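Local structure of substrate-binding protein (Synechococcus sp., 6WPN) at residues 47-52 and 61-66; 85-90 and 315-320; 108-113 and 309-314; 121-126 and 297-302. The protein probably binds a sugar, perhaps an oligosaccharide, outside the inner membrane and presents it for uptake, as other extracellular solute-binding proteins do. All blocks are in the same frame, centred on the assembly; numbering follows the deposited sequence.

Contact 1 of 4, residues 47-52 and 61-66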
# COMPACT_ATOMS: atom_id res chain seq x y z
N ASP A 47 -0.50 -24.68 2.55
CA ASP A 47 -0.34 -25.57 1.40
C ASP A 47 0.96 -25.30 0.64
O ASP A 47 1.70 -26.24 0.32
CB ASP A 47 -1.54 -25.45 0.46
CG ASP A 47 -1.56 -26.55 -0.58
OD1 ASP A 47 -1.91 -27.70 -0.23
OD2 ASP A 47 -1.21 -26.28 -1.75
N VAL A 48 1.24 -24.03 0.31
CA VAL A 48 2.40 -23.72 -0.52
C VAL A 48 3.69 -24.07 0.21
O VAL A 48 4.61 -24.67 -0.37
CB VAL A 48 2.37 -22.25 -0.98
CG1 VAL A 48 2.38 -21.29 0.21
CG2 VAL A 48 3.54 -21.97 -1.90
N LEU A 49 3.80 -23.69 1.48
CA LEU A 49 4.97 -24.07 2.26
C LEU A 49 5.02 -25.58 2.44
O LEU A 49 6.11 -26.18 2.45
CB LEU A 49 4.97 -23.36 3.62
CG LEU A 49 5.03 -21.84 3.57
CD1 LEU A 49 5.19 -21.29 4.97
CD2 LEU A 49 6.15 -21.35 2.66
N GLY A 50 3.86 -26.22 2.60
CA GLY A 50 3.81 -27.67 2.60
C GLY A 50 4.37 -28.26 1.32
O GLY A 50 5.15 -29.21 1.34
N SER A 51 3.96 -27.70 0.18
CA SER A 51 4.53 -28.12 -1.10
C SER A 51 6.04 -27.91 -1.12
O SER A 51 6.79 -28.77 -1.58
CB SER A 51 3.86 -27.38 -2.25
OG SER A 51 2.47 -27.63 -2.28
N TRP A 52 6.50 -26.75 -0.63
CA TRP A 52 7.93 -26.51 -0.54
C TRP A 52 8.62 -27.57 0.31
O TRP A 52 9.67 -28.10 -0.07
CB TRP A 52 8.19 -25.12 0.03
CG TRP A 52 9.63 -24.92 0.39
CD1 TRP A 52 10.21 -25.17 1.60
CD2 TRP A 52 10.68 -24.49 -0.48
NE1 TRP A 52 11.56 -24.89 1.54
CE2 TRP A 52 11.87 -24.47 0.27
CE3 TRP A 52 10.73 -24.10 -1.83
CZ2 TRP A 52 13.09 -24.08 -0.26
CZ3 TRP A 52 11.95 -23.71 -2.36
CH2 TRP A 52 13.11 -23.71 -1.58
N VAL A 61 10.69 -24.93 6.08
CA VAL A 61 10.38 -23.53 6.34
C VAL A 61 9.62 -23.42 7.66
O VAL A 61 8.65 -24.15 7.89
CB VAL A 61 9.57 -22.91 5.19
CG1 VAL A 61 9.02 -21.55 5.59
CG2 VAL A 61 10.45 -22.78 3.96
N ARG A 62 10.08 -22.53 8.53
CA ARG A 62 9.36 -22.12 9.73
C ARG A 62 8.86 -20.70 9.50
O ARG A 62 9.67 -19.76 9.41
CB ARG A 62 10.23 -22.23 10.97
CG ARG A 62 10.58 -23.66 11.43
CD ARG A 62 9.37 -24.41 12.02
NE ARG A 62 8.74 -25.34 11.08
CZ ARG A 62 9.19 -26.57 10.84
NH1 ARG A 62 10.27 -27.02 11.47
NH2 ARG A 62 8.56 -27.36 9.98
N TRP A 63 7.55 -20.54 9.40
CA TRP A 63 6.91 -19.30 9.00
C TRP A 63 6.49 -18.47 10.21
O TRP A 63 5.87 -19.00 11.14
CB TRP A 63 5.69 -19.61 8.13
CG TRP A 63 4.79 -18.45 7.84
CD1 TRP A 63 5.16 -17.17 7.53
CD2 TRP A 63 3.36 -18.46 7.85
NE1 TRP A 63 4.05 -16.40 7.34
CE2 TRP A 63 2.93 -17.16 7.53
CE3 TRP A 63 2.41 -19.45 8.09
CZ2 TRP A 63 1.58 -16.83 7.45
CZ3 TRP A 63 1.07 -19.12 8.01
CH2 TRP A 63 0.67 -17.82 7.69
N THR A 64 6.82 -17.18 10.19
CA THR A 64 6.38 -16.23 11.21
C THR A 64 5.83 -14.99 10.51
O THR A 64 6.48 -14.44 9.62
CB THR A 64 7.51 -15.83 12.16
OG1 THR A 64 8.50 -15.08 11.45
CG2 THR A 64 8.17 -17.06 12.78
N ASP A 65 4.62 -14.58 10.89
CA ASP A 65 3.97 -13.40 10.31
C ASP A 65 3.95 -12.28 11.34
O ASP A 65 3.55 -12.49 12.49
CB ASP A 65 2.55 -13.75 9.86
CG ASP A 65 1.87 -12.61 9.14
OD1 ASP A 65 2.41 -12.16 8.10
OD2 ASP A 65 0.79 -12.17 9.60
N LEU A 66 4.38 -11.09 10.93
CA LEU A 66 4.56 -9.93 11.80
C LEU A 66 3.87 -8.71 11.22
O LEU A 66 3.61 -8.64 10.01
CB LEU A 66 6.05 -9.63 12.04
CG LEU A 66 6.84 -10.34 13.13
CD1 LEU A 66 6.95 -11.81 12.79
CD2 LEU A 66 8.22 -9.74 13.28
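Trp52 and Val61 make the tightest part of this contact. Val61 CG2 lies 3.4 Å from Trp52 CD1 and equally close to the ring nitrogen NE1, and it approaches the indole obliquely. Trp52 NE1 donates to the carbonyl of Ala59, which ties the ring to the turn leading into the strand. The two methyls of Val61 divide the work. CG1 stands anti to the backbone N (chi1 169°) and faces Leu49, with 3.9 Å from Val61 CG1 to Leu49 CD1. The axes of 47-52 and 61-66 run nearly antiparallel, at 159°, and approach to 9.5 Å. With the parallel strands 30-35 and 61-66 on either side of it in the chain, helix 42-55 completes a beta-alpha-beta unit. Leu32 of strand 30-35 and Leu317 of helix 311-321 also touch Val61. With an alanine here both methyls are gone, and a gap would probably open between the Trp52 ring and the end of Leu49. Farther along the strand the packing thins out. Leu49 CD1 reaches Trp63 CB at 3.6 Å, the two side chains crossing at about a right angle, but the indole extends beyond the leucine and is partly exposed. Its NE1 bonds Thr34 OG1. Gly50 and Ser51 lie on the partly exposed side of the helix, where Ser51 OG donates to Asp47 O at 3.0 Å, from above the carbonyl plane.

Contact 2 of 4, residues 85-90 and 315-320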
# COMPACT_ATOMS: atom_id res chain seq x y z
N PRO A 85 16.67 -14.05 9.62
CA PRO A 85 15.80 -14.84 8.75
C PRO A 85 16.38 -14.93 7.35
O PRO A 85 17.25 -14.16 6.96
CB PRO A 85 14.47 -14.08 8.77
CG PRO A 85 14.86 -12.68 9.11
CD PRO A 85 16.03 -12.78 10.04
N ASP A 86 15.89 -15.92 6.60
CA ASP A 86 16.45 -16.16 5.28
C ASP A 86 15.70 -15.42 4.17
O ASP A 86 16.32 -14.92 3.24
CB ASP A 86 16.47 -17.66 5.00
CG ASP A 86 17.31 -18.42 6.02
OD1 ASP A 86 16.73 -19.15 6.86
OD2 ASP A 86 18.55 -18.26 6.01
N VAL A 87 14.37 -15.33 4.27
CA VAL A 87 13.56 -14.56 3.33
C VAL A 87 12.67 -13.62 4.13
O VAL A 87 11.96 -14.07 5.04
CB VAL A 87 12.69 -15.45 2.42
CG1 VAL A 87 11.87 -14.59 1.49
CG2 VAL A 87 13.56 -16.41 1.62
N VAL A 88 12.72 -12.34 3.81
CA VAL A 88 11.95 -11.33 4.52
C VAL A 88 11.05 -10.62 3.53
O VAL A 88 11.47 -10.27 2.42
CB VAL A 88 12.86 -10.32 5.25
CG1 VAL A 88 12.03 -9.37 6.09
CG2 VAL A 88 13.85 -11.05 6.11
N ASN A 89 9.80 -10.39 3.94
CA ASN A 89 8.81 -9.70 3.12
C ASN A 89 8.91 -8.20 3.37
O ASN A 89 8.75 -7.74 4.51
CB ASN A 89 7.41 -10.22 3.46
CG ASN A 89 6.33 -9.51 2.70
OD1 ASN A 89 5.23 -9.32 3.21
ND2 ASN A 89 6.62 -9.13 1.46
N LEU A 90 9.17 -7.44 2.31
CA LEU A 90 9.40 -6.00 2.43
C LEU A 90 8.54 -5.26 1.42
O LEU A 90 7.91 -5.85 0.54
CB LEU A 90 10.88 -5.65 2.21
CG LEU A 90 11.92 -6.28 3.13
CD1 LEU A 90 13.29 -5.70 2.81
CD2 LEU A 90 11.57 -6.06 4.58
N VAL A 315 17.01 -17.92 -1.97
CA VAL A 315 16.61 -17.47 -3.30
C VAL A 315 15.66 -18.47 -3.94
O VAL A 315 14.68 -18.09 -4.60
CB VAL A 315 17.86 -17.21 -4.17
CG1 VAL A 315 17.45 -16.95 -5.62
CG2 VAL A 315 18.65 -16.03 -3.62
N GLU A 316 15.93 -19.77 -3.76
CA GLU A 316 15.03 -20.78 -4.31
C GLU A 316 13.64 -20.68 -3.69
O GLU A 316 12.63 -20.82 -4.39
CB GLU A 316 15.61 -22.18 -4.08
CG GLU A 316 16.90 -22.45 -4.84
CD GLU A 316 17.05 -23.91 -5.25
OE1 GLU A 316 16.82 -24.21 -6.44
OE2 GLU A 316 17.36 -24.75 -4.38
N LEU A 317 13.57 -20.41 -2.38
CA LEU A 317 12.26 -20.27 -1.74
C LEU A 317 11.54 -19.03 -2.25
O LEU A 317 10.34 -19.10 -2.56
CB LEU A 317 12.42 -20.22 -0.22
CG LEU A 317 11.17 -19.88 0.59
CD1 LEU A 317 10.07 -20.93 0.36
CD2 LEU A 317 11.50 -19.77 2.07
N ALA A 318 12.24 -17.91 -2.36
CA ALA A 318 11.61 -16.69 -2.87
C ALA A 318 11.13 -16.88 -4.31
O ALA A 318 10.09 -16.34 -4.69
CB ALA A 318 12.58 -15.51 -2.77
N LEU A 319 11.89 -17.63 -5.12
CA LEU A 319 11.46 -17.92 -6.48
C LEU A 319 10.27 -18.87 -6.51
O LEU A 319 9.37 -18.73 -7.35
CB LEU A 319 12.62 -18.49 -7.30
CG LEU A 319 13.78 -17.55 -7.63
CD1 LEU A 319 14.98 -18.31 -8.16
CD2 LEU A 319 13.32 -16.52 -8.65
N PHE A 320 10.24 -19.85 -5.60
CA PHE A 320 9.11 -20.77 -5.53
C PHE A 320 7.84 -20.05 -5.12
O PHE A 320 6.77 -20.30 -5.69
CB PHE A 320 9.42 -21.92 -4.57
CG PHE A 320 8.30 -22.91 -4.42
CD1 PHE A 320 8.07 -23.88 -5.38
CD2 PHE A 320 7.48 -22.87 -3.30
CE1 PHE A 320 7.04 -24.79 -5.23
CE2 PHE A 320 6.45 -23.79 -3.14
CZ PHE A 320 6.23 -24.75 -4.11
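Of segment 315-320, Ala318 has its CA nearest to that of Val87, at the start of strand 87-90, with 6.8 Å between the two CA atoms. The valine side chain points toward the helix and meets it with both methyls. CG1 is anti to the backbone N (chi1 179°) and faces the small side chain of Ala318, with 4.4 Å from Val87 CG1 to Ala318 CB. The other methyl meets the tip of a longer side chain, and Val87 CG2 to Leu317 CD2 measures 4.0 Å. These two side chains cross obliquely. Leu32 and Leu302, from strands 30-35 and 295-303, also touch Val87. The contact therefore belongs to the core where a helix covers a beta sheet in the alpha/beta fold. Leu317 is shared, since it also packs on Trp52 of helix 42-55. Polar groups nearby find their partners elsewhere. Asp86 bonds Gln31 N through OD1 and Ser308 OG through OD2, while Asn89 ND2 donates to Thr301 O. Between 85-90 and 315-320 the contact is apolar. The touching residues are all buried, so the attachment probably rests mainly on the exclusion of water, since the methyls meet at ordinary or loose distances.

Contact 3 of 4, residues 108-113 and 309-314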
# COMPACT_ATOMS: atom_id res chain seq x y z
N THR A 108 21.43 -10.82 -7.75
CA THR A 108 21.89 -11.01 -9.12
C THR A 108 22.92 -12.13 -9.23
O THR A 108 22.95 -12.87 -10.22
CB THR A 108 22.47 -9.70 -9.66
OG1 THR A 108 21.51 -8.65 -9.48
CG2 THR A 108 22.79 -9.83 -11.14
N ALA A 109 23.77 -12.29 -8.21
CA ALA A 109 24.78 -13.34 -8.25
C ALA A 109 24.15 -14.72 -8.15
O ALA A 109 24.64 -15.68 -8.77
CB ALA A 109 25.80 -13.14 -7.13
N LEU A 110 23.06 -14.86 -7.39
CA LEU A 110 22.44 -16.15 -7.16
C LEU A 110 21.23 -16.41 -8.05
O LEU A 110 20.79 -17.56 -8.16
CB LEU A 110 22.02 -16.30 -5.70
CG LEU A 110 23.13 -16.38 -4.66
CD1 LEU A 110 22.53 -16.49 -3.27
CD2 LEU A 110 24.05 -17.56 -4.94
N LEU A 111 20.68 -15.37 -8.69
CA LEU A 111 19.48 -15.56 -9.49
C LEU A 111 19.80 -16.36 -10.74
O LEU A 111 20.85 -16.14 -11.37
CB LEU A 111 18.87 -14.21 -9.87
CG LEU A 111 18.16 -13.41 -8.77
CD1 LEU A 111 17.81 -12.01 -9.25
CD2 LEU A 111 16.91 -14.14 -8.30
N PRO A 112 18.94 -17.30 -11.13
CA PRO A 112 19.16 -18.00 -12.38
C PRO A 112 19.07 -17.04 -13.55
O PRO A 112 18.32 -16.05 -13.50
CB PRO A 112 18.01 -19.02 -12.42
CG PRO A 112 17.54 -19.14 -11.00
CD PRO A 112 17.75 -17.78 -10.42
N PRO A 113 19.83 -17.29 -14.62
CA PRO A 113 19.73 -16.42 -15.79
C PRO A 113 18.33 -16.46 -16.36
O PRO A 113 17.70 -17.51 -16.45
CB PRO A 113 20.77 -17.01 -16.76
CG PRO A 113 20.95 -18.42 -16.30
CD PRO A 113 20.80 -18.38 -14.81
N GLN A 309 22.90 -17.49 6.09
CA GLN A 309 23.92 -18.48 5.76
C GLN A 309 23.42 -19.53 4.76
O GLN A 309 24.17 -20.44 4.41
CB GLN A 309 24.42 -19.16 7.04
CG GLN A 309 24.89 -18.19 8.12
CD GLN A 309 26.21 -17.50 7.79
OE1 GLN A 309 27.27 -17.92 8.25
NE2 GLN A 309 26.14 -16.44 7.00
N GLN A 310 22.18 -19.41 4.30
CA GLN A 310 21.62 -20.28 3.27
C GLN A 310 21.02 -19.44 2.15
O GLN A 310 19.87 -19.61 1.76
CB GLN A 310 20.54 -21.20 3.84
CG GLN A 310 20.72 -21.62 5.28
CD GLN A 310 19.61 -22.53 5.76
OE1 GLN A 310 19.19 -23.45 5.05
NE2 GLN A 310 19.10 -22.27 6.96
N ALA A 311 21.82 -18.51 1.63
CA ALA A 311 21.32 -17.55 0.65
C ALA A 311 20.79 -18.25 -0.60
O ALA A 311 19.74 -17.86 -1.13
CB ALA A 311 22.42 -16.56 0.28
N GLY A 312 21.48 -19.30 -1.06
CA GLY A 312 21.02 -20.00 -2.25
C GLY A 312 19.66 -20.64 -2.07
O GLY A 312 18.77 -20.52 -2.92
N GLU A 313 19.47 -21.34 -0.94
CA GLU A 313 18.16 -21.92 -0.65
C GLU A 313 17.12 -20.83 -0.45
O GLU A 313 15.95 -21.01 -0.81
CB GLU A 313 18.24 -22.81 0.59
CG GLU A 313 18.95 -24.14 0.37
CD GLU A 313 18.08 -25.19 -0.31
OE1 GLU A 313 18.61 -26.28 -0.62
OE2 GLU A 313 16.87 -24.93 -0.54
N ALA A 314 17.52 -19.70 0.14
CA ALA A 314 16.59 -18.60 0.33
C ALA A 314 16.11 -18.04 -1.00
O ALA A 314 14.92 -17.71 -1.15
CB ALA A 314 17.25 -17.50 1.16
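Leu110 has its CG anti to the carbonyl carbon (chi1 -68°), and its CD1 is extended straight out from the backbone (chi2 179°). These torsions carry a single methyl across to the first turn of helix 311-321. There Leu110 CD1 stands 3.6 Å from Ala311 CB. The same methyl also rests on the backbone, 3.6 Å from Leu110 CD1 to Ala311 C and 3.7 Å from Leu110 CD1 to Gly312 N. It therefore sits against the peptide bond between Ala311 and Gly312. Gly312 presents only backbone at this point, and its CA is the nearest in 309-314 to that of Leu110, at 6.4 Å. The segment 108-113 belongs to the long loop between helices 92-99 and 121-124. The contact lays this loop along the beginning of a helix that packs on the sheet of the binding protein. Gln310 holds the N-cap position, and its carbonyl accepts the amide of Ala314, with Ala314 N to Gln310 O at 2.9 Å. Its side chain turns to another part of the chain, where NE2 bonds Thr29 O. The loop follows the helix further than this one leucine: Leu110 and Leu111 touch Val315, and Pro112 touches Leu319. Unlike the buried packing deeper in the fold, this is a surface contact. Leu110 is exposed, and in the crystal it also touches a neighbouring molecule. The side chain of Glu313 sets out away from the loop, and its carboxylate lies close to that of Glu58.

Contact 4 of 4, residues 121-126 and 297-302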
# COMPACT_ATOMS: atom_id res chain seq x y z
N PRO A 121 8.46 -6.26 -15.89
CA PRO A 121 9.71 -5.46 -15.84
C PRO A 121 9.59 -4.22 -14.98
O PRO A 121 10.53 -3.89 -14.24
CB PRO A 121 9.97 -5.13 -17.31
CG PRO A 121 8.65 -5.29 -18.00
CD PRO A 121 7.95 -6.39 -17.26
N SER A 122 8.46 -3.50 -15.06
CA SER A 122 8.30 -2.28 -14.28
C SER A 122 8.41 -2.56 -12.79
O SER A 122 8.95 -1.73 -12.04
CB SER A 122 6.95 -1.65 -14.59
OG SER A 122 5.92 -2.61 -14.51
N VAL A 123 7.91 -3.70 -12.33
CA VAL A 123 7.93 -4.01 -10.91
C VAL A 123 9.20 -4.75 -10.49
O VAL A 123 9.61 -4.66 -9.33
CB VAL A 123 6.67 -4.81 -10.53
CG1 VAL A 123 6.72 -5.26 -9.07
CG2 VAL A 123 5.44 -4.01 -10.83
N TRP A 124 9.85 -5.46 -11.42
CA TRP A 124 11.12 -6.10 -11.11
C TRP A 124 12.21 -5.07 -10.89
O TRP A 124 13.03 -5.21 -9.98
CB TRP A 124 11.51 -7.06 -12.23
CG TRP A 124 12.88 -7.67 -12.04
CD1 TRP A 124 14.07 -7.15 -12.47
CD2 TRP A 124 13.20 -8.91 -11.40
NE1 TRP A 124 15.11 -7.97 -12.12
CE2 TRP A 124 14.60 -9.06 -11.46
CE3 TRP A 124 12.44 -9.90 -10.77
CZ2 TRP A 124 15.26 -10.17 -10.92
CZ3 TRP A 124 13.10 -11.00 -10.23
CH2 TRP A 124 14.49 -11.12 -10.31
N GLU A 125 12.22 -4.02 -11.70
CA GLU A 125 13.20 -2.94 -11.63
C GLU A 125 12.91 -1.97 -10.49
O GLU A 125 13.71 -1.06 -10.25
CB GLU A 125 13.25 -2.20 -12.97
CG GLU A 125 13.59 -3.09 -14.16
CD GLU A 125 15.06 -3.44 -14.26
OE1 GLU A 125 15.37 -4.62 -14.50
OE2 GLU A 125 15.91 -2.54 -14.08
N ALA A 126 11.79 -2.14 -9.79
CA ALA A 126 11.44 -1.31 -8.64
C ALA A 126 12.25 -1.64 -7.39
O ALA A 126 11.80 -1.35 -6.27
CB ALA A 126 9.94 -1.44 -8.34
N VAL A 297 0.21 1.94 -6.51
CA VAL A 297 0.25 0.49 -6.41
C VAL A 297 1.19 0.13 -5.27
O VAL A 297 2.33 0.61 -5.21
CB VAL A 297 0.70 -0.16 -7.74
CG1 VAL A 297 2.00 0.43 -8.24
CG2 VAL A 297 0.82 -1.67 -7.57
N ALA A 298 0.71 -0.70 -4.36
CA ALA A 298 1.47 -1.17 -3.21
C ALA A 298 2.26 -2.42 -3.61
O ALA A 298 1.66 -3.47 -3.87
CB ALA A 298 0.55 -1.46 -2.03
N LEU A 299 3.58 -2.31 -3.64
CA LEU A 299 4.43 -3.42 -4.05
C LEU A 299 4.91 -4.20 -2.84
O LEU A 299 5.42 -3.62 -1.88
CB LEU A 299 5.62 -2.90 -4.86
CG LEU A 299 6.74 -3.89 -5.16
CD1 LEU A 299 6.21 -5.18 -5.77
CD2 LEU A 299 7.78 -3.26 -6.08
N MSE A 300 4.74 -5.52 -2.89
CA MSE A 300 5.28 -6.42 -1.87
C MSE A 300 6.40 -7.27 -2.46
O MSE A 300 6.23 -7.86 -3.52
CB MSE A 300 4.17 -7.31 -1.31
CG MSE A 300 3.01 -6.54 -0.73
SE MSE A 300 3.58 -5.30 0.65
CE MSE A 300 4.25 -6.58 1.96
N THR A 301 7.54 -7.31 -1.77
CA THR A 301 8.71 -8.02 -2.27
C THR A 301 9.24 -8.98 -1.22
O THR A 301 8.80 -8.99 -0.07
CB THR A 301 9.83 -7.05 -2.67
OG1 THR A 301 10.26 -6.31 -1.52
CG2 THR A 301 9.35 -6.08 -3.73
N LEU A 302 10.18 -9.82 -1.65
CA LEU A 302 10.85 -10.77 -0.78
C LEU A 302 12.35 -10.54 -0.90
O LEU A 302 12.87 -10.48 -2.02
CB LEU A 302 10.49 -12.21 -1.15
CG LEU A 302 9.02 -12.57 -0.92
CD1 LEU A 302 8.77 -14.03 -1.28
CD2 LEU A 302 8.59 -12.27 0.51
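The amide of Glu125 donates to Pro121 O, with 3.1 Å from N to O. The short helix so closed carries Val123, and Ala126 follows just after it; both face Leu299. A second backbone bond, from Ala126 N to Val123 O, is weak. Leu299 points toward segment 121-126 from strand 295-303, with its CG anti to the backbone N (chi1 169°). Both methyls meet Val123, and CD2 also meets Ala126. Leu299 CD1 presses on Val123 CG1 at 3.3 Å, tighter than a usual carbon contact. Leu299 CD2 lies 3.6 Å from Ala126 CB and 3.8 Å from Val123 CG1. The valine and leucine side chains lie alongside one another, pointing opposite ways, and Val123 CG1 touches both branches of the leucine. Replacing Leu299 with alanine would take away both methyls and would probably leave Val123 and Ala126 without their apolar partner on the strand. Leu299 is buried, whereas Val123 and Ala126 are partly exposed. The side chain of Trp124 starts away from the strand, and its ring meets that of Tyr119. Met300, a selenomethionine, starts away from segment 121-126 and touches Tyr140. Short helix 121-124 thus lies against strand 295-303, which is itself placed in the sheet between strand 87-90 and strand 137-149, antiparallel to both.

How the contacts relate
From the N terminus, contact 1 closes first. It is a short loop from helix 42-55 to strand 61-66, complete before the others begin. Contact 2 then opens at 85-90 and closes at 315-320, spanning more than two hundred residues. Contact 3 nests inside it, and contact 4, from 121-126 to 297-302, nests inside contact 3. Contacts 2 and 3 share helix 311-321, which follows strand 295-303 of contact 4 in the chain. Strands 87-90 and 295-303 are neighbours in the sheet, joining contacts 2 and 4. Contacts 1 and 2 also meet through Val48 and Phe320, which ties helices 42-55 and 311-321 together over the same sheet. Leu111 touches Trp124 between contacts 3 and 4.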